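PDB 5GMX: carboxylesterase, which hydrolyses carboxylic esters and, unusually, oxyimino cephalosporins as well, as a family VIII carboxylesterase with a beta-lactamase-like fold. Local coordinates for residues G29-A34 against Y361-M366; L66-S71 against A214-V219; G198-I203 against Q269-G274. All blocks are in the same frame, centred on the assembly; numbering follows the deposited sequence.

Interaction 1: residues G29-A34 against Y361-M366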
loop_
_atom_site.group_PDB
_atom_site.type_symbol
_atom_site.label_atom_id
_atom_site.label_comp_id
_atom_site.label_asym_id
_atom_site.label_seq_id
_atom_site.Cartn_x
_atom_site.Cartn_y
_atom_site.Cartn_z
ATOM N N GLY A 29 14.240 20.160 -9.411
ATOM C CA GLY A 29 14.858 19.924 -8.117
ATOM C C GLY A 29 13.973 19.222 -7.096
ATOM O O GLY A 29 14.332 19.129 -5.923
ATOM N N LYS A 30 12.821 18.718 -7.536
ATOM C CA LYS A 30 11.859 18.079 -6.637
ATOM C C LYS A 30 12.160 16.615 -6.289
ATOM O O LYS A 30 11.409 15.989 -5.535
ATOM C CB LYS A 30 10.446 18.161 -7.226
ATOM C CG LYS A 30 9.825 19.547 -7.200
ATOM C CD LYS A 30 8.346 19.468 -7.553
ATOM C CE LYS A 30 7.595 20.728 -7.140
ATOM N NZ LYS A 30 6.111 20.543 -7.219
ATOM N N GLU A 31 13.255 16.073 -6.811
ATOM C CA GLU A 31 13.551 14.659 -6.610
ATOM C C GLU A 31 15.003 14.468 -6.204
ATOM O O GLU A 31 15.867 15.275 -6.541
ATOM C CB GLU A 31 13.292 13.863 -7.899
ATOM C CG GLU A 31 11.830 13.704 -8.335
ATOM C CD GLU A 31 11.052 12.630 -7.589
ATOM O OE1 GLU A 31 11.397 12.303 -6.428
ATOM O OE2 GLU A 31 10.087 12.101 -8.189
ATOM N N VAL A 32 15.275 13.391 -5.484
ATOM C CA VAL A 32 16.647 12.946 -5.327
ATOM C C VAL A 32 16.794 11.668 -6.143
ATOM O O VAL A 32 17.530 11.638 -7.132
ATOM C CB VAL A 32 17.024 12.714 -3.870
ATOM C CG1 VAL A 32 18.422 12.118 -3.789
ATOM C CG2 VAL A 32 16.960 14.027 -3.117
ATOM N N GLY A 33 16.059 10.634 -5.747
ATOM C CA GLY A 33 15.976 9.406 -6.519
ATOM C C GLY A 33 14.533 8.957 -6.667
ATOM O O GLY A 33 13.714 9.193 -5.778
ATOM N N ALA A 34 14.215 8.300 -7.778
ATOM C CA ALA A 34 12.840 7.884 -8.009
ATOM C C ALA A 34 12.722 6.766 -9.026
ATOM O O ALA A 34 13.574 6.592 -9.905
ATOM C CB ALA A 34 11.994 9.076 -8.443
ATOM N N TYR A 361 4.649 4.355 -8.341
ATOM C CA TYR A 361 5.657 5.396 -8.183
ATOM C C TYR A 361 6.246 5.390 -6.772
ATOM O O TYR A 361 5.507 5.393 -5.767
ATOM C CB TYR A 361 5.050 6.756 -8.546
ATOM C CG TYR A 361 5.925 7.954 -8.255
ATOM C CD1 TYR A 361 7.197 8.076 -8.811
ATOM C CD2 TYR A 361 5.449 8.993 -7.472
ATOM C CE1 TYR A 361 7.996 9.185 -8.538
ATOM C CE2 TYR A 361 6.218 10.112 -7.217
ATOM C CZ TYR A 361 7.494 10.194 -7.730
ATOM O OH TYR A 361 8.235 11.308 -7.439
ATOM N N ALA A 362 7.576 5.326 -6.697
ATOM C CA ALA A 362 8.254 5.262 -5.396
ATOM C C ALA A 362 9.556 6.055 -5.420
ATOM O O ALA A 362 10.345 5.925 -6.353
ATOM C CB ALA A 362 8.521 3.814 -4.996
HETATM N N MSE A 363 9.795 6.849 -4.382
HETATM C CA MSE A 363 10.927 7.768 -4.370
HETATM C C MSE A 363 11.457 7.957 -2.953
HETATM O O MSE A 363 10.784 7.602 -1.990
HETATM C CB MSE A 363 10.514 9.111 -4.972
HETATM C CG MSE A 363 9.780 10.035 -4.010
HETATM SE SE MSE A 363 8.100 9.359 -3.213
HETATM C CE MSE A 363 7.309 8.621 -4.772
ATOM N N ASN A 364 12.663 8.509 -2.819
ATOM C CA ASN A 364 13.258 8.638 -1.495
ATOM C C ASN A 364 13.214 10.052 -0.899
ATOM O O ASN A 364 13.535 10.232 0.278
ATOM C CB ASN A 364 14.702 8.116 -1.517
ATOM C CG ASN A 364 15.622 8.934 -2.411
ATOM O OD1 ASN A 364 15.174 9.718 -3.246
ATOM N ND2 ASN A 364 16.921 8.721 -2.255
ATOM N N GLN A 365 12.830 11.049 -1.693
ATOM C CA GLN A 365 12.641 12.402 -1.162
ATOM C C GLN A 365 11.177 12.670 -0.821
ATOM O O GLN A 365 10.335 12.827 -1.706
ATOM C CB GLN A 365 13.130 13.464 -2.145
ATOM C CG GLN A 365 12.867 14.893 -1.663
ATOM C CD GLN A 365 13.543 15.195 -0.331
ATOM O OE1 GLN A 365 14.768 15.236 -0.248
ATOM N NE2 GLN A 365 12.745 15.394 0.720
HETATM N N MSE A 366 10.879 12.732 0.466
HETATM C CA MSE A 366 9.510 12.913 0.915
HETATM C C MSE A 366 9.045 14.353 0.770
HETATM O O MSE A 366 9.842 15.282 0.845
HETATM C CB MSE A 366 9.374 12.478 2.371
HETATM C CG MSE A 366 9.691 11.018 2.614
HETATM SE SE MSE A 366 9.525 10.626 4.513
HETATM C CE MSE A 366 7.605 10.820 4.717
HETATM O O HOH W 1 13.063 11.552 -4.782
#
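G33 and N364 join the segments through two direct hydrogen bonds. OD1 of N364 accepts from G33 N at 2.8 Å, with the donor tilted from the amide plane. N364 N in turn donates to G33 O at 3.2 Å. The side chain can do this because CG of N364 lies between its backbone N and carbonyl carbon (chi1 64°), which turns the amide toward G33. A34 and M363 (a selenomethionine) form an antiparallel, non-hydrogen-bonded backbone pair.

Water 1 adds a bridge. It accepts from V32 N at 3.0 Å and from Q365 N at 3.1 Å, and it lies close to E31 OE1 and G33 O. The E31 carboxylate also forms a salt bridge with R375.

Apolar contacts accompany the pairing. The CB atoms of A34 and M363 lie 3.8 Å apart. A34 CB also touches Y361 CE1 obliquely at 4.0 Å. V32 CG2 packs on Q365 CB at 4.0 Å.

F22 and F26 of helix 16-27 reach A34, and R375 and L379 of helix 374-385 reach Y361. The arrangement belongs to the central antiparallel sheet of the serine beta-lactamase fold, where an N-terminal strand pairs with the last strand and terminal helices pack on the sheet.

Interaction 2: residues L66-S71 against A214-V219. With PMS (phenylmethanesulfonic acid), chain C.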
loop_
_atom_site.group_PDB
_atom_site.type_symbol
_atom_site.label_atom_id
_atom_site.label_comp_id
_atom_site.label_asym_id
_atom_site.label_seq_id
_atom_site.Cartn_x
_atom_site.Cartn_y
_atom_site.Cartn_z
ATOM N N LEU A 66 15.479 -0.377 -4.032
ATOM C CA LEU A 66 14.251 -0.419 -3.237
ATOM C C LEU A 66 14.139 0.767 -2.271
ATOM O O LEU A 66 15.144 1.335 -1.855
ATOM C CB LEU A 66 14.186 -1.716 -2.427
ATOM C CG LEU A 66 14.257 -3.021 -3.224
ATOM C CD1 LEU A 66 14.583 -4.148 -2.280
ATOM C CD2 LEU A 66 12.938 -3.283 -3.944
ATOM N N ILE A 67 12.913 1.109 -1.894
ATOM C CA ILE A 67 12.671 2.162 -0.909
ATOM C C ILE A 67 11.418 1.824 -0.095
ATOM O O ILE A 67 10.516 1.133 -0.580
ATOM C CB ILE A 67 12.510 3.558 -1.588
ATOM C CG1 ILE A 67 12.642 4.704 -0.576
ATOM C CG2 ILE A 67 11.200 3.653 -2.359
ATOM C CD1 ILE A 67 13.991 4.760 0.146
ATOM N N ASN A 68 11.379 2.284 1.150
ATOM C CA ASN A 68 10.173 2.168 1.959
ATOM C C ASN A 68 9.019 2.905 1.283
ATOM O O ASN A 68 9.173 4.043 0.842
ATOM C CB ASN A 68 10.419 2.717 3.360
ATOM C CG ASN A 68 9.355 2.294 4.348
ATOM O OD1 ASN A 68 9.487 1.267 5.004
ATOM N ND2 ASN A 68 8.290 3.082 4.454
ATOM N N THR A 69 7.863 2.260 1.187
ATOM C CA THR A 69 6.730 2.862 0.484
ATOM C C THR A 69 5.602 3.290 1.421
ATOM O O THR A 69 4.570 3.774 0.961
ATOM C CB THR A 69 6.142 1.895 -0.554
ATOM O OG1 THR A 69 5.687 0.707 0.106
ATOM C CG2 THR A 69 7.196 1.526 -1.607
ATOM N N TYR A 70 5.806 3.117 2.724
ATOM C CA TYR A 70 4.804 3.469 3.730
ATOM C C TYR A 70 3.421 2.923 3.382
ATOM O O TYR A 70 3.307 1.755 3.036
ATOM C CB TYR A 70 4.778 4.982 3.933
ATOM C CG TYR A 70 6.051 5.449 4.596
ATOM C CD1 TYR A 70 6.239 5.282 5.962
ATOM C CD2 TYR A 70 7.084 6.009 3.854
ATOM C CE1 TYR A 70 7.407 5.681 6.579
ATOM C CE2 TYR A 70 8.261 6.415 4.461
ATOM C CZ TYR A 70 8.412 6.251 5.825
ATOM O OH TYR A 70 9.575 6.652 6.439
ATOM N N SER A 71 2.382 3.750 3.441
ATOM C CA SER A 71 1.017 3.225 3.331
ATOM C C SER A 71 0.652 2.703 1.944
ATOM O O SER A 71 -0.423 2.135 1.757
ATOM C CB SER A 71 0.008 4.283 3.757
ATOM O OG SER A 71 0.234 4.653 5.111
ATOM N N ALA A 214 17.585 2.185 -0.928
ATOM C CA ALA A 214 18.024 3.567 -1.002
ATOM C C ALA A 214 17.799 4.232 0.342
ATOM O O ALA A 214 17.154 3.663 1.213
ATOM C CB ALA A 214 17.275 4.311 -2.090
ATOM N N GLU A 215 18.304 5.448 0.500
ATOM C CA GLU A 215 18.174 6.170 1.762
ATOM C C GLU A 215 16.935 7.045 1.757
ATOM O O GLU A 215 16.742 7.854 0.849
ATOM C CB GLU A 215 19.421 7.017 2.021
ATOM C CG GLU A 215 19.358 7.865 3.276
ATOM C CD GLU A 215 20.497 8.875 3.355
ATOM O OE1 GLU A 215 21.229 9.042 2.349
ATOM O OE2 GLU A 215 20.669 9.488 4.431
HETATM N N MSE A 216 16.087 6.885 2.767
HETATM C CA MSE A 216 14.892 7.709 2.861
HETATM C C MSE A 216 15.245 9.120 3.335
HETATM O O MSE A 216 16.046 9.290 4.247
HETATM C CB MSE A 216 13.876 7.088 3.805
HETATM C CG MSE A 216 12.574 7.874 3.847
HETATM SE SE MSE A 216 11.594 7.633 2.171
HETATM C CE MSE A 216 11.207 5.785 2.445
ATOM N N LEU A 217 14.648 10.132 2.716
ATOM C CA LEU A 217 14.985 11.512 3.056
ATOM C C LEU A 217 13.769 12.318 3.525
ATOM O O LEU A 217 12.769 12.425 2.814
ATOM C CB LEU A 217 15.644 12.201 1.859
ATOM C CG LEU A 217 16.749 11.366 1.210
ATOM C CD1 LEU A 217 17.209 11.977 -0.106
ATOM C CD2 LEU A 217 17.917 11.161 2.159
ATOM N N PRO A 218 13.861 12.887 4.733
ATOM C CA PRO A 218 12.787 13.720 5.288
ATOM C C PRO A 218 12.649 15.039 4.526
ATOM O O PRO A 218 13.584 15.445 3.829
ATOM C CB PRO A 218 13.233 13.957 6.731
ATOM C CG PRO A 218 14.717 13.799 6.699
ATOM C CD PRO A 218 15.014 12.774 5.644
ATOM N N VAL A 219 11.499 15.694 4.656
ATOM C CA VAL A 219 11.243 16.944 3.939
ATOM C C VAL A 219 12.097 18.095 4.464
ATOM O O VAL A 219 12.802 17.950 5.460
ATOM C CB VAL A 219 9.757 17.359 4.038
ATOM C CG1 VAL A 219 9.325 17.466 5.494
ATOM C CG2 VAL A 219 9.530 18.679 3.320
HETATM C C PMS C . 1.570 5.328 7.140
HETATM S S PMS C . 0.926 5.876 5.574
HETATM C C1 PMS C . 1.699 6.461 8.143
HETATM C C2 PMS C . 2.889 7.168 8.251
HETATM C C3 PMS C . 3.008 8.201 9.171
HETATM C C4 PMS C . 1.938 8.529 9.990
HETATM C C5 PMS C . 0.748 7.824 9.885
HETATM C C6 PMS C . 0.632 6.791 8.967
HETATM O O2S PMS C . -0.023 7.051 5.666
HETATM O O1S PMS C . 2.018 6.459 4.708
#
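M216, a selenomethionine, pushes its terminal methyl CE among I67, N68 and Y70. CE lies 3.5 Å from I67 CG1, 3.3 Å from N68 CB and 3.6 Å from Y70 CE2. The chain leaves with CG anti to the backbone N (chi1 -176°) and then bends twice, which turns CE in among these three residues. Its approach to the Y70 ring is oblique. I67 CD1 also packs on A214 CB at 4.0 Å.

A single hydrogen bond links the two backbones directly. A214 N donates to L66 O at 2.7 Å, in an almost straight bond (173°).

Polar and ring contacts surround N68 and Y70. N68 ND2 stands over the centre of one face of the Y70 ring. The N68 amide is held by W258 and A266, while Y70 OH bonds to T249 O. The Y70 ring also meets W344 edge-to-face.

The last kind of contact is covalent. S71 OG is bonded at 1.5 Å to the sulfur of the bound phenylmethanesulfonyl group (deposited as phenylmethanesulfonic acid). The sulfonyl O1S takes a weak hydrogen bond from S71 N at 3.0 Å, and W344 N also donates to the ligand. S71 and K74, both in the ligand pocket, fit the SxxK motif of serine beta-lactamases. S71 N and W344 N together recall the oxyanion hole beside a nucleophilic serine, as in those enzymes.

Interaction 3: residues G198-I203 against Q269-G274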
loop_
_atom_site.group_PDB
_atom_site.type_symbol
_atom_site.label_atom_id
_atom_site.label_comp_id
_atom_site.label_asym_id
_atom_site.label_seq_id
_atom_site.Cartn_x
_atom_site.Cartn_y
_atom_site.Cartn_z
ATOM N N GLY A 198 7.985 -10.385 -7.640
ATOM C CA GLY A 198 8.514 -10.842 -6.366
ATOM C C GLY A 198 9.903 -10.345 -6.003
ATOM O O GLY A 198 10.337 -10.487 -4.858
ATOM N N ASN A 199 10.615 -9.797 -6.979
ATOM C CA ASN A 199 11.918 -9.208 -6.713
ATOM C C ASN A 199 11.862 -7.689 -6.559
ATOM O O ASN A 199 12.887 -7.056 -6.313
ATOM C CB ASN A 199 12.903 -9.573 -7.824
ATOM C CG ASN A 199 12.442 -9.087 -9.185
ATOM O OD1 ASN A 199 11.251 -9.151 -9.516
ATOM N ND2 ASN A 199 13.375 -8.556 -9.967
ATOM N N ASP A 200 10.677 -7.100 -6.708
ATOM C CA ASP A 200 10.568 -5.646 -6.697
ATOM C C ASP A 200 9.563 -5.118 -5.653
ATOM O O ASP A 200 9.270 -3.922 -5.625
ATOM C CB ASP A 200 10.191 -5.122 -8.086
ATOM C CG ASP A 200 11.392 -5.050 -9.041
ATOM O OD1 ASP A 200 12.531 -4.762 -8.588
ATOM O OD2 ASP A 200 11.191 -5.257 -10.259
ATOM N N TYR A 201 9.031 -6.002 -4.814
ATOM C CA TYR A 201 8.233 -5.570 -3.660
ATOM C C TYR A 201 8.239 -6.618 -2.551
ATOM O O TYR A 201 7.835 -7.766 -2.757
ATOM C CB TYR A 201 6.784 -5.253 -4.061
ATOM C CG TYR A 201 6.131 -4.288 -3.095
ATOM C CD1 TYR A 201 5.621 -4.721 -1.879
ATOM C CD2 TYR A 201 6.051 -2.946 -3.386
ATOM C CE1 TYR A 201 5.042 -3.832 -0.981
ATOM C CE2 TYR A 201 5.474 -2.049 -2.496
ATOM C CZ TYR A 201 4.968 -2.492 -1.302
ATOM O OH TYR A 201 4.393 -1.577 -0.433
ATOM N N TYR A 202 8.668 -6.198 -1.366
ATOM C CA TYR A 202 8.795 -7.084 -0.215
ATOM C C TYR A 202 8.048 -6.545 1.010
ATOM O O TYR A 202 8.061 -5.349 1.280
ATOM C CB TYR A 202 10.268 -7.269 0.173
ATOM C CG TYR A 202 11.172 -7.824 -0.905
ATOM C CD1 TYR A 202 11.672 -7.006 -1.912
ATOM C CD2 TYR A 202 11.557 -9.163 -0.897
ATOM C CE1 TYR A 202 12.509 -7.518 -2.899
ATOM C CE2 TYR A 202 12.399 -9.673 -1.870
ATOM C CZ TYR A 202 12.868 -8.849 -2.867
ATOM O OH TYR A 202 13.714 -9.351 -3.841
ATOM N N ILE A 203 7.415 -7.444 1.749
ATOM C CA ILE A 203 6.946 -7.131 3.089
ATOM C C ILE A 203 7.721 -8.035 4.025
ATOM O O ILE A 203 7.446 -9.233 4.110
ATOM C CB ILE A 203 5.432 -7.330 3.242
ATOM C CG1 ILE A 203 4.682 -6.473 2.214
ATOM C CG2 ILE A 203 4.991 -6.968 4.665
ATOM C CD1 ILE A 203 3.208 -6.806 2.095
ATOM N N GLN A 269 8.998 -2.640 1.220
ATOM C CA GLN A 269 10.175 -2.206 0.485
ATOM C C GLN A 269 9.953 -2.529 -0.985
ATOM O O GLN A 269 9.817 -3.697 -1.354
ATOM C CB GLN A 269 11.454 -2.896 0.991
ATOM C CG GLN A 269 11.659 -2.856 2.494
ATOM C CD GLN A 269 11.885 -1.447 2.994
ATOM O OE1 GLN A 269 12.781 -0.749 2.519
ATOM N NE2 GLN A 269 11.042 -1.002 3.932
ATOM N N GLY A 270 9.939 -1.506 -1.830
ATOM C CA GLY A 270 9.616 -1.727 -3.221
ATOM C C GLY A 270 10.055 -0.600 -4.122
ATOM O O GLY A 270 10.789 0.301 -3.710
ATOM N N ASN A 271 9.637 -0.682 -5.376
ATOM C CA ASN A 271 9.878 0.387 -6.336
ATOM C C ASN A 271 8.686 0.510 -7.272
ATOM O O ASN A 271 7.740 -0.279 -7.177
ATOM C CB ASN A 271 11.164 0.130 -7.125
ATOM C CG ASN A 271 11.225 -1.276 -7.700
ATOM O OD1 ASN A 271 10.246 -1.772 -8.262
ATOM N ND2 ASN A 271 12.375 -1.926 -7.561
ATOM N N GLY A 272 8.749 1.472 -8.188
ATOM C CA GLY A 272 7.655 1.742 -9.107
ATOM C C GLY A 272 7.274 0.560 -9.980
ATOM O O GLY A 272 6.098 0.366 -10.298
ATOM N N ARG A 273 8.264 -0.239 -10.365
ATOM C CA ARG A 273 8.009 -1.398 -11.219
ATOM C C ARG A 273 7.184 -2.476 -10.508
ATOM O O ARG A 273 6.235 -3.008 -11.086
ATOM C CB ARG A 273 9.326 -1.999 -11.726
ATOM C CG ARG A 273 9.139 -3.196 -12.664
ATOM C CD ARG A 273 10.451 -3.590 -13.347
ATOM N NE ARG A 273 11.515 -3.732 -12.370
ATOM C CZ ARG A 273 12.566 -2.925 -12.274
ATOM N NH1 ARG A 273 12.727 -1.916 -13.124
ATOM N NH2 ARG A 273 13.464 -3.135 -11.325
ATOM N N GLY A 274 7.535 -2.798 -9.262
ATOM C CA GLY A 274 6.796 -3.803 -8.507
ATOM C C GLY A 274 5.343 -3.403 -8.288
ATOM O O GLY A 274 4.397 -4.194 -8.520
#
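D200 turns CG anti to its carbonyl carbon (chi1 -80°), and this sends its carboxylate to N271 and R273. N271 places CG between its backbone N and carbonyl carbon (chi1 50°), which points the amide back to D200. R273 starts extended, with CG anti to the backbone N, and bends at chi3 to bring the edge of its guanidinium to the acid.

The carboxylate is gripped at both oxygens. R273 NE forms the salt bridge to OD2 of D200 at 2.6 Å, meeting that oxygen from above the carboxylate plane. R273 NH2 adds only weak, longer bonds. OD1 of D200 accepts from N271 ND2 at 3.0 Å, in a nearly straight bond (176°), also from above the plane. The same ND2 also bonds T65 O. N271 is the N-cap of helix 272-283, where its OD1 accepts from G274 N at 3.1 Å. D200 CB rests on G274 CA at 3.7 Å.

The backbones pair as antiparallel strands. Y202 and Q269 are a hydrogen-bonded pair: Y202 N donates to Q269 O at 2.8 Å, and Q269 N to Y202 O at 2.9 Å. Y201 and G270 form the neighbouring non-hydrogen-bonded pair, with Y201 CD2 3.8 Å from G270 CA. N271 N donates to D200 O at 3.3 Å. Y201 OH bonds OG1 of T69 and of T73.

R273 has a second acid in D47. D200 is buried and held by an arginine and an amide, so it is probably ionised. Its charge, close to the first turn of the helix, would suit the helix dipole.

Overall arrangement
From the N terminus, 29-34 meets 361-366 near the chain's end, so interaction 1 closes the longest loop. Interactions 2 and 3 are nested inside it. Their segments alternate along the chain (66-71, 198-203, 214-219, 269-274), so these two loops cross. Strands 67-68, 269-270 and 201-202 form one small antiparallel sheet, in which I67 N meets G270 O. Interaction 1 lies in the large antiparallel sheet. L217 of interaction 2 is probably hydrogen-bonded through its backbone to N364 and M366, and A362 packs on N271 and G272. The contacts thus tie the large sheet to the small one that leads to S71.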